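Local coordinates for hypothetical membrane protein (Corynebacterium glutamicum, PDB 6JSB) that binds heme in its HtaA-family domain and probably passes it along the corynebacterial heme-uptake machinery, at residues L97-S102 with F119-F124; T137-A142 with T166-D171. One frame throughout, in Å; residues are numbered along the deposited sequence.

Contact 1. Residues L97-S102 with F119-F124; sequences LDLDFS and FKSREF. With HEM (protoporphyrin IX containing Fe), chain C.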
loop_
_atom_site.group_PDB
_atom_site.type_symbol
_atom_site.label_atom_id
_atom_site.label_comp_id
_atom_site.label_asym_id
_atom_site.label_seq_id
_atom_site.Cartn_x
_atom_site.Cartn_y
_atom_site.Cartn_z
ATOM N N LEU A 97 7.039 -15.049 4.099
ATOM C CA LEU A 97 6.176 -13.921 3.818
ATOM C C LEU A 97 7.112 -12.747 3.539
ATOM O O LEU A 97 7.915 -12.333 4.404
ATOM C CB LEU A 97 5.215 -13.644 4.985
ATOM C CG LEU A 97 4.144 -12.590 4.711
ATOM C CD1 LEU A 97 3.159 -12.731 5.873
ATOM C CD2 LEU A 97 4.746 -11.158 4.672
ATOM N N ASP A 98 7.081 -12.243 2.305
ATOM C CA ASP A 98 7.990 -11.148 1.953
ATOM C C ASP A 98 7.252 -10.306 0.919
ATOM O O ASP A 98 7.117 -10.715 -0.240
ATOM C CB ASP A 98 9.318 -11.706 1.414
ATOM C CG ASP A 98 10.391 -10.644 1.248
ATOM O OD1 ASP A 98 10.064 -9.491 0.888
ATOM O OD2 ASP A 98 11.616 -10.970 1.417
ATOM N N LEU A 99 6.728 -9.183 1.379
ATOM C CA LEU A 99 5.735 -8.385 0.642
ATOM C C LEU A 99 6.191 -6.927 0.573
ATOM O O LEU A 99 6.618 -6.353 1.581
ATOM C CB LEU A 99 4.387 -8.440 1.401
ATOM C CG LEU A 99 3.313 -7.455 0.919
ATOM C CD1 LEU A 99 2.797 -7.756 -0.500
ATOM C CD2 LEU A 99 2.113 -7.536 1.894
ATOM N N ASP A 100 6.103 -6.317 -0.599
ATOM C CA ASP A 100 6.517 -4.930 -0.744
ATOM C C ASP A 100 5.483 -4.216 -1.590
ATOM O O ASP A 100 5.108 -4.737 -2.653
ATOM C CB ASP A 100 7.868 -4.847 -1.425
ATOM C CG ASP A 100 8.455 -3.475 -1.347
ATOM O OD1 ASP A 100 9.315 -3.212 -0.454
ATOM O OD2 ASP A 100 8.101 -2.629 -2.198
ATOM N N PHE A 101 4.962 -3.076 -1.112
ATOM C CA PHE A 101 4.073 -2.215 -1.889
ATOM C C PHE A 101 4.774 -0.886 -2.108
ATOM O O PHE A 101 5.263 -0.297 -1.148
ATOM C CB PHE A 101 2.755 -1.931 -1.148
ATOM C CG PHE A 101 1.779 -3.086 -1.090
ATOM C CD1 PHE A 101 1.676 -3.985 -2.118
ATOM C CD2 PHE A 101 0.845 -3.176 -0.088
ATOM C CE1 PHE A 101 0.679 -5.006 -2.105
ATOM C CE2 PHE A 101 -0.115 -4.234 -0.051
ATOM C CZ PHE A 101 -0.182 -5.141 -1.063
ATOM N N SER A 102 4.726 -0.356 -3.338
ATOM C CA SER A 102 5.373 0.944 -3.516
ATOM C C SER A 102 4.646 1.730 -4.602
ATOM O O SER A 102 3.876 1.176 -5.389
ATOM C CB SER A 102 6.858 0.804 -3.816
ATOM O OG SER A 102 7.064 0.127 -5.040
ATOM N N PHE A 119 3.979 -4.044 -6.759
ATOM C CA PHE A 119 4.085 -5.043 -5.670
ATOM C C PHE A 119 5.113 -6.096 -6.012
ATOM O O PHE A 119 5.429 -6.351 -7.179
ATOM C CB PHE A 119 2.755 -5.773 -5.308
ATOM C CG PHE A 119 2.293 -6.771 -6.347
ATOM C CD1 PHE A 119 2.713 -8.096 -6.298
ATOM C CD2 PHE A 119 1.446 -6.370 -7.331
ATOM C CE1 PHE A 119 2.334 -9.036 -7.270
ATOM C CE2 PHE A 119 1.014 -7.309 -8.301
ATOM C CZ PHE A 119 1.472 -8.624 -8.275
ATOM N N LYS A 120 5.695 -6.643 -4.934
ATOM C CA LYS A 120 6.589 -7.781 -5.054
ATOM C C LYS A 120 6.272 -8.625 -3.825
ATOM O O LYS A 120 6.445 -8.153 -2.681
ATOM C CB LYS A 120 8.063 -7.287 -5.082
ATOM C CG LYS A 120 9.118 -8.380 -5.148
ATOM C CD LYS A 120 10.526 -7.715 -4.917
ATOM C CE LYS A 120 11.717 -8.719 -5.008
ATOM N NZ LYS A 120 12.867 -8.178 -4.228
ATOM N N SER A 121 5.735 -9.827 -4.025
ATOM C CA SER A 121 5.267 -10.626 -2.888
ATOM C C SER A 121 5.540 -12.102 -3.147
ATOM O O SER A 121 5.144 -12.621 -4.191
ATOM C CB SER A 121 3.758 -10.408 -2.708
ATOM O OG SER A 121 3.289 -11.157 -1.582
ATOM N N ARG A 122 6.166 -12.813 -2.202
ATOM C CA ARG A 122 6.280 -14.254 -2.416
ATOM C C ARG A 122 4.899 -14.910 -2.421
ATOM O O ARG A 122 4.061 -14.657 -1.538
ATOM C CB ARG A 122 7.120 -14.905 -1.319
ATOM C CG ARG A 122 8.548 -14.401 -1.281
ATOM C CD ARG A 122 9.369 -15.307 -0.349
ATOM N NE ARG A 122 10.724 -14.809 -0.137
ATOM C CZ ARG A 122 11.741 -14.908 -1.004
ATOM N NH1 ARG A 122 11.582 -15.488 -2.230
ATOM N NH2 ARG A 122 12.957 -14.456 -0.637
ATOM N N GLU A 123 4.700 -15.803 -3.396
ATOM C CA GLU A 123 3.503 -16.645 -3.433
ATOM C C GLU A 123 3.406 -17.497 -2.175
ATOM O O GLU A 123 4.420 -17.974 -1.660
ATOM C CB GLU A 123 3.615 -17.544 -4.680
ATOM C CG GLU A 123 2.350 -18.383 -4.951
ATOM C CD GLU A 123 2.532 -19.302 -6.154
ATOM O OE1 GLU A 123 1.663 -20.167 -6.373
ATOM O OE2 GLU A 123 3.542 -19.162 -6.859
ATOM N N PHE A 124 2.190 -17.661 -1.638
ATOM C CA PHE A 124 2.001 -18.664 -0.589
ATOM C C PHE A 124 1.857 -20.026 -1.239
ATOM O O PHE A 124 0.907 -20.262 -1.988
ATOM C CB PHE A 124 0.788 -18.375 0.297
ATOM C CG PHE A 124 0.603 -19.429 1.362
ATOM C CD1 PHE A 124 1.379 -19.410 2.512
ATOM C CD2 PHE A 124 -0.232 -20.509 1.168
ATOM C CE1 PHE A 124 1.290 -20.401 3.476
ATOM C CE2 PHE A 124 -0.323 -21.531 2.132
ATOM C CZ PHE A 124 0.425 -21.458 3.305
HETATM C CHA HEM C . -2.845 -14.958 8.598
HETATM C CHB HEM C . 0.418 -18.455 9.385
HETATM C CHC HEM C . 2.528 -17.313 5.125
HETATM C CHD HEM C . -0.575 -13.571 4.521
HETATM C C1A HEM C . -2.179 -16.051 9.118
HETATM C C2A HEM C . -2.651 -16.799 10.268
HETATM C C3A HEM C . -1.754 -17.780 10.525
HETATM C C4A HEM C . -0.703 -17.657 9.514
HETATM C CMA HEM C . -1.803 -18.848 11.660
HETATM C CAA HEM C . -3.963 -16.487 11.017
HETATM C CBA HEM C . -3.674 -15.587 12.209
HETATM C CGA HEM C . -4.972 -15.008 12.724
HETATM O O1A HEM C . -4.933 -14.330 13.788
HETATM O O2A HEM C . -6.030 -15.220 12.050
HETATM C C1B HEM C . 1.265 -18.439 8.312
HETATM C C2B HEM C . 2.406 -19.337 8.129
HETATM C C3B HEM C . 2.988 -19.035 6.955
HETATM C C4B HEM C . 2.264 -17.908 6.351
HETATM C CMB HEM C . 2.756 -20.451 9.157
HETATM C CAB HEM C . 4.233 -19.673 6.270
HETATM C CBB HEM C . 5.141 -20.363 6.966
HETATM C C1C HEM C . 1.888 -16.192 4.584
HETATM C C2C HEM C . 2.247 -15.531 3.353
HETATM C C3C HEM C . 1.429 -14.463 3.192
HETATM C C4C HEM C . 0.475 -14.465 4.298
HETATM C CMC HEM C . 3.454 -15.901 2.452
HETATM C CAC HEM C . 1.561 -13.499 2.026
HETATM C CBC HEM C . 1.233 -12.229 2.217
HETATM C C1D HEM C . -1.458 -13.650 5.577
HETATM C C2D HEM C . -2.584 -12.763 5.768
HETATM C C3D HEM C . -3.234 -13.124 6.894
HETATM C C4D HEM C . -2.519 -14.250 7.473
HETATM C CMD HEM C . -2.960 -11.654 4.762
HETATM C CAD HEM C . -4.508 -12.437 7.477
HETATM C CBD HEM C . -4.011 -11.435 8.551
HETATM C CGD HEM C . -5.242 -10.719 9.103
HETATM O O1D HEM C . -5.999 -11.394 9.881
HETATM O O2D HEM C . -5.431 -9.511 8.725
HETATM N NA HEM C . -0.974 -16.607 8.641
HETATM N NB HEM C . 1.248 -17.573 7.239
HETATM N NC HEM C . 0.783 -15.524 5.121
HETATM N ND HEM C . -1.450 -14.509 6.641
HETATM FE FE HEM C . 0.096 -15.874 6.950
HETATM O O HOH W 1 4.723 -12.791 0.599
HETATM O O HOH W 2 9.028 -8.094 -1.160
HETATM O O HOH W 3 13.077 -13.163 1.889
#

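Contact 2. Residues T137-A142 with T166-D171; sequences TQAELA and TATGVD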
loop_
_atom_site.group_PDB
_atom_site.type_symbol
_atom_site.label_atom_id
_atom_site.label_comp_id
_atom_site.label_asym_id
_atom_site.label_seq_id
_atom_site.Cartn_x
_atom_site.Cartn_y
_atom_site.Cartn_z
ATOM N N THR A 137 3.523 -4.168 -11.802
ATOM C CA THR A 137 3.743 -2.728 -11.843
ATOM C C THR A 137 2.389 -2.053 -12.010
ATOM O O THR A 137 1.672 -2.357 -12.983
ATOM C CB THR A 137 4.654 -2.362 -13.012
ATOM O OG1 THR A 137 5.942 -2.965 -12.783
ATOM C CG2 THR A 137 4.779 -0.829 -13.129
ATOM N N GLN A 138 2.035 -1.164 -11.064
ATOM C CA GLN A 138 0.732 -0.460 -11.071
ATOM C C GLN A 138 -0.411 -1.444 -11.268
ATOM O O GLN A 138 -1.333 -1.246 -12.101
ATOM C CB GLN A 138 0.689 0.644 -12.128
ATOM C CG GLN A 138 1.778 1.697 -11.876
ATOM C CD GLN A 138 1.482 2.490 -10.639
ATOM O OE1 GLN A 138 0.554 3.289 -10.627
ATOM N NE2 GLN A 138 2.251 2.271 -9.595
ATOM N N ALA A 139 -0.363 -2.501 -10.473
ATOM C CA ALA A 139 -1.418 -3.502 -10.528
ATOM C C ALA A 139 -2.622 -3.056 -9.702
ATOM O O ALA A 139 -2.471 -2.382 -8.682
ATOM C CB ALA A 139 -0.881 -4.826 -10.007
ATOM N N GLU A 140 -3.838 -3.518 -10.096
ATOM C CA GLU A 140 -5.049 -3.134 -9.335
ATOM C C GLU A 140 -5.156 -3.993 -8.081
ATOM O O GLU A 140 -5.518 -5.174 -8.168
ATOM C CB GLU A 140 -6.303 -3.318 -10.193
ATOM C CG GLU A 140 -6.229 -2.507 -11.452
ATOM C CD GLU A 140 -7.499 -2.697 -12.348
ATOM O OE1 GLU A 140 -7.487 -2.081 -13.410
ATOM O OE2 GLU A 140 -8.490 -3.358 -11.922
ATOM N N LEU A 141 -4.885 -3.378 -6.921
ATOM C CA LEU A 141 -4.935 -4.075 -5.649
ATOM C C LEU A 141 -6.317 -3.986 -5.033
ATOM O O LEU A 141 -6.757 -4.937 -4.379
ATOM C CB LEU A 141 -3.917 -3.442 -4.700
ATOM C CG LEU A 141 -3.899 -4.085 -3.309
ATOM C CD1 LEU A 141 -3.272 -5.456 -3.319
ATOM C CD2 LEU A 141 -3.142 -3.162 -2.292
ATOM N N ALA A 142 -7.003 -2.847 -5.183
ATOM C CA ALA A 142 -8.273 -2.674 -4.485
ATOM C C ALA A 142 -9.160 -1.762 -5.290
ATOM O O ALA A 142 -8.655 -0.868 -6.000
ATOM C CB ALA A 142 -8.079 -2.068 -3.048
ATOM N N THR A 166 -9.117 -6.758 -4.764
ATOM C CA THR A 166 -9.460 -7.337 -6.052
ATOM C C THR A 166 -9.026 -8.808 -6.149
ATOM O O THR A 166 -8.260 -9.334 -5.323
ATOM C CB THR A 166 -8.755 -6.581 -7.180
ATOM O OG1 THR A 166 -7.344 -6.739 -7.000
ATOM C CG2 THR A 166 -9.106 -5.106 -7.230
ATOM N N ALA A 167 -9.489 -9.454 -7.229
ATOM C CA ALA A 167 -8.975 -10.797 -7.526
ATOM C C ALA A 167 -7.460 -10.812 -7.678
ATOM O O ALA A 167 -6.796 -11.789 -7.288
ATOM C CB ALA A 167 -9.654 -11.327 -8.797
ATOM N N THR A 168 -6.878 -9.772 -8.281
ATOM C CA THR A 168 -5.409 -9.707 -8.351
ATOM C C THR A 168 -4.803 -9.643 -6.964
ATOM O O THR A 168 -3.792 -10.304 -6.657
ATOM C CB THR A 168 -5.007 -8.470 -9.177
ATOM O OG1 THR A 168 -5.411 -8.680 -10.509
ATOM C CG2 THR A 168 -3.472 -8.238 -9.153
ATOM N N GLY A 169 -5.419 -8.847 -6.095
ATOM C CA GLY A 169 -4.885 -8.669 -4.741
ATOM C C GLY A 169 -4.970 -9.935 -3.907
ATOM O O GLY A 169 -4.183 -10.117 -2.980
ATOM N N VAL A 170 -5.900 -10.826 -4.233
ATOM C CA VAL A 170 -6.013 -12.089 -3.495
ATOM C C VAL A 170 -4.687 -12.849 -3.513
ATOM O O VAL A 170 -4.231 -13.339 -2.472
ATOM C CB VAL A 170 -7.164 -12.952 -4.066
ATOM C CG1 VAL A 170 -7.023 -14.426 -3.509
ATOM C CG2 VAL A 170 -8.478 -12.326 -3.658
ATOM N N ASP A 171 -4.048 -12.975 -4.699
ATOM C CA ASP A 171 -2.797 -13.700 -4.762
ATOM C C ASP A 171 -1.644 -12.945 -4.119
ATOM O O ASP A 171 -0.705 -13.578 -3.639
ATOM C CB ASP A 171 -2.503 -14.002 -6.230
ATOM C CG ASP A 171 -3.504 -15.001 -6.781
ATOM O OD1 ASP A 171 -3.757 -15.984 -6.053
ATOM O OD2 ASP A 171 -4.068 -14.746 -7.862
#

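Contact 1. Residues L97-S102 with F119-F124
Lys120 O is gripped by two donors: the backbone N of Asp100 reaches it at 2.8 Å, and water 2, which also donates to Asp98 OD1, bonds to it as well. The N-H of Asp100 arrives rather bent, at 136°, whereas the return bond from Lys120 N to Asp100 O is straighter and lies in the carbonyl plane. A third backbone bond runs from Arg122 N to Asp98 O at 3.0 Å. With these bonds, strands 95-109 and 112-122 form an antiparallel beta hairpin within the large antiparallel sheet of the HtaA domain, and its two faces differ in character. One carries Asp100 and Lys120, Asp100 pairing with Arg43 in a salt bridge. On the other, CD1 of Leu99 lies 3.6 Å from Ser121 CB, while Phe101 presents the CD1 edge of its ring to Phe119 CB, 3.8 Å away and near the ring plane. Chi1 of 72° sets the Phe119 ring between its own backbone N and carbonyl, and the ring leads away from Phe101. At the heme end, Asp98 OD2 and Arg122 NH2 share water 3 instead of meeting directly; the other carboxylate oxygen also bonds His76, and NH1 reaches Ala131 O. Beyond the paired residues, Leu97 CD1 packs 3.6 Å from heme C4C, and Phe124 CD1 comes within 3.5 Å of the CHC methine carbon.

Contact 2. Residues T137-A142 with T166-D171
One hydroxyl, Thr166 OG1, serves two parts of the fold at once: it donates to Glu140 O at 2.7 Å and accepts from Gly169 N at 3.0 Å. The first bond ties it to a strand; the second caps the helix that begins just after it. Thr166 adopts a chi1 of 63°, which places OG1 between its backbone N and carbonyl carbon, where the hydroxyl can meet both partners. Its methyl CG2 lies 3.7 Å from Ala142 N. Beside the hydroxyl, the backbone N of Thr166 donates to Leu141 O at 3.0 Å; the N-H is nearly straight at 168°, although it approaches from above the carbonyl plane. Successive strand carbonyls are therefore held by a single N-cap residue. Here helix 167-172, which follows strand 156-165, packs across strand 139-146 of the HtaA-domain sheet; the axes of the short segments 139-142 and 167-171 make 88°, almost perpendicular, and pass 6.7 Å apart. That strand is itself irregular, since Leu141 and Ala142 both face Leu115 in a classic beta bulge. Gly169 turns its bare CA to the strand, and Leu141 CD1 rests 3.9 Å from it. The leucine CG stands anti to the backbone N, which carries the branch round to the helix even though CB starts out pointing away. On the outer side Thr168 contributes carbon, its CB lying 3.5 Å from Glu140 O.

The two contacts follow one another along the chain, with centres 12 Å apart, and meet through neighbouring strands 112-122 and 139-146 of one sheet. Two apolar touches join them: Phe119 CE2 packs 3.6 Å from Ala139 CB, and Phe101 CZ lies 3.8 Å from Leu141 CD2. Each phenylalanine thus belongs to contact 1 while leaning on the strand that contact 2 ties to its helix. Only contact 1 supplies heme-pocket residues. In contact 2 the side chain of Leu141 remains about 10 Å from the heme at their nearest atoms, and Gly169 is about 8 Å from the side chain of Tyr177, which hydrogen-bonds the heme. Tyr23, the axial ligand, is about 8 Å from the Leu99 side chain.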